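Local coordinates for protein tungsten formylmethanofuran dehydrogenase subunit E (Syntrophus aciditrophicus, PDB 3D00) that binds zinc through four cysteines of a C-terminal treble-clef finger and, as a member of the FmdE family, is implicated in microbial methanogenesis, at residues Ile53-Thr58 with Leu84-Leu89. Sequence-based numbering, arbitrary orientation.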
loop_
_atom_site.group_PDB
_atom_site.type_symbol
_atom_site.label_atom_id
_atom_site.label_comp_id
_atom_site.label_asym_id
_atom_site.label_seq_id
_atom_site.Cartn_x
_atom_site.Cartn_y
_atom_site.Cartn_z
ATOM N N ILE A 53 -1.525 -5.852 9.734
ATOM C CA ILE A 53 -2.827 -5.274 9.389
ATOM C C ILE A 53 -2.886 -3.846 9.891
ATOM O O ILE A 53 -2.605 -3.607 11.073
ATOM C CB ILE A 53 -4.019 -6.031 10.049
ATOM C CG1 ILE A 53 -4.337 -7.324 9.332
ATOM C CG2 ILE A 53 -5.305 -5.198 9.999
ATOM C CD1 ILE A 53 -4.652 -8.361 10.288
ATOM N N CYS A 54 -3.194 -2.889 9.004
ATOM C CA CYS A 54 -3.524 -1.515 9.416
ATOM C C CYS A 54 -5.006 -1.307 9.293
ATOM O O CYS A 54 -5.560 -1.700 8.298
ATOM C CB CYS A 54 -2.872 -0.483 8.516
ATOM S SG CYS A 54 -1.138 -0.445 8.743
ATOM N N GLU A 55 -5.623 -0.668 10.288
ATOM C CA GLU A 55 -7.045 -0.468 10.333
ATOM C C GLU A 55 -7.437 0.902 9.856
ATOM O O GLU A 55 -8.586 1.307 9.983
ATOM C CB GLU A 55 -7.564 -0.720 11.736
ATOM C CG GLU A 55 -7.011 -1.987 12.287
ATOM C CD GLU A 55 -7.567 -2.395 13.617
ATOM O OE1 GLU A 55 -8.552 -1.831 14.125
ATOM O OE2 GLU A 55 -6.984 -3.348 14.142
ATOM N N THR A 56 -6.470 1.626 9.316
ATOM C CA THR A 56 -6.732 2.862 8.600
ATOM C C THR A 56 -5.815 2.885 7.379
ATOM O O THR A 56 -4.741 2.314 7.405
ATOM C CB THR A 56 -6.521 4.127 9.495
ATOM O OG1 THR A 56 -6.814 5.268 8.713
ATOM C CG2 THR A 56 -5.060 4.281 10.028
ATOM N N ARG A 57 -6.249 3.557 6.314
ATOM C CA ARG A 57 -5.409 3.780 5.154
ATOM C C ARG A 57 -4.479 4.998 5.278
ATOM O O ARG A 57 -3.503 5.100 4.560
ATOM C CB ARG A 57 -6.239 3.791 3.873
ATOM C CG ARG A 57 -7.209 4.906 3.676
ATOM C CD ARG A 57 -7.954 4.666 2.350
ATOM N N THR A 58 -4.731 5.867 6.245
ATOM C CA THR A 58 -3.990 7.107 6.378
ATOM C C THR A 58 -2.699 6.907 7.159
ATOM O O THR A 58 -2.735 6.568 8.317
ATOM C CB THR A 58 -4.870 8.151 7.080
ATOM O OG1 THR A 58 -6.191 8.107 6.502
ATOM C CG2 THR A 58 -4.288 9.532 6.956
ATOM N N LEU A 84 -9.610 3.461 12.035
ATOM C CA LEU A 84 -9.075 3.239 13.363
ATOM C C LEU A 84 -7.549 3.291 13.272
ATOM O O LEU A 84 -6.944 2.634 12.459
ATOM C CB LEU A 84 -9.532 1.897 13.926
ATOM C CG LEU A 84 -11.031 1.778 14.154
ATOM C CD1 LEU A 84 -11.391 0.359 14.545
ATOM C CD2 LEU A 84 -11.531 2.781 15.215
ATOM N N PHE A 85 -6.952 4.127 14.103
ATOM C CA PHE A 85 -5.495 4.324 14.126
ATOM C C PHE A 85 -4.889 3.190 14.956
ATOM O O PHE A 85 -4.561 3.354 16.116
ATOM C CB PHE A 85 -5.122 5.711 14.677
ATOM C CG PHE A 85 -3.804 6.217 14.169
ATOM C CD1 PHE A 85 -3.678 6.646 12.861
ATOM C CD2 PHE A 85 -2.698 6.260 14.983
ATOM C CE1 PHE A 85 -2.460 7.088 12.366
ATOM C CE2 PHE A 85 -1.459 6.711 14.492
ATOM C CZ PHE A 85 -1.353 7.120 13.194
ATOM N N ALA A 86 -4.764 2.043 14.314
ATOM C CA ALA A 86 -4.293 0.826 14.954
ATOM C C ALA A 86 -3.571 -0.051 13.920
ATOM O O ALA A 86 -3.873 -0.037 12.725
ATOM C CB ALA A 86 -5.464 0.087 15.544
ATOM N N VAL A 87 -2.567 -0.778 14.390
ATOM C CA VAL A 87 -1.872 -1.754 13.559
ATOM C C VAL A 87 -1.749 -3.018 14.392
ATOM O O VAL A 87 -1.587 -2.930 15.595
ATOM C CB VAL A 87 -0.425 -1.241 13.166
ATOM C CG1 VAL A 87 0.356 -0.765 14.440
ATOM C CG2 VAL A 87 0.381 -2.343 12.410
ATOM N N SER A 88 -1.876 -4.174 13.746
ATOM C CA SER A 88 -1.504 -5.429 14.356
ATOM C C SER A 88 -0.437 -6.096 13.516
ATOM O O SER A 88 -0.428 -5.984 12.261
ATOM C CB SER A 88 -2.700 -6.359 14.527
ATOM O OG SER A 88 -3.178 -6.801 13.285
ATOM N N LEU A 89 0.482 -6.759 14.218
ATOM C CA LEU A 89 1.479 -7.638 13.627
ATOM C C LEU A 89 1.151 -9.035 14.142
ATOM O O LEU A 89 0.880 -9.190 15.323
ATOM C CB LEU A 89 2.890 -7.197 14.026
ATOM C CG LEU A 89 3.279 -5.775 13.570
ATOM C CD1 LEU A 89 4.694 -5.534 13.924
ATOM C CD2 LEU A 89 3.077 -5.508 12.093
#
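E55 runs its side chain across the backbone of L84 and A86 to lie against A86 CB, just past the end of strand 50-54. Its CB sits 3.5 Å from L84 O. With CG anti to the carbonyl carbon (chi1 -47°) and the chain extended beyond it, CG passes A86 O and the carboxylate carbon CD rests 3.8 Å from A86 CB. At the tip OE1 lies 3.6 Å from L84 CD1 and forms a salt bridge with R99 of strand 96-102; OE2 is hydrogen-bonded to the hydroxyl of Y190 of the second subunit. I53 and S88 project from the same face of the sheet. The backbones pair antiparallel: I53 N to S88 O and S88 N to I53 O are both 2.8 Å and in the carbonyl plane, and E55 N reaches A86 O at 3.1 Å. Beyond them the regular pairing ends. L84 N still donates to E55 O, but from above the carbonyl plane, 50° out of it, and L84-A86 make an inverse gamma turn about F85, closed by a weak A86 N to L84 O bond. The F85 ring sets CD1 3.9 Å from T56 CG2 while packing on helices 28-42 and 60-67. C54 and V87, a non-hydrogen-bonded pair, point to the sheet face lined by V64 of helix 60-67. Shortening E55 to an alanine removes the carboxylate, which would probably leave R99 without this mate and Y190 of the second subunit with one partner fewer. The loop after strand 50-54 thus places a buried carboxylate beside strand 86-91; R99 probably balances its charge, and its bond to Y190 ties the core domain to the C-terminal end of the second subunit.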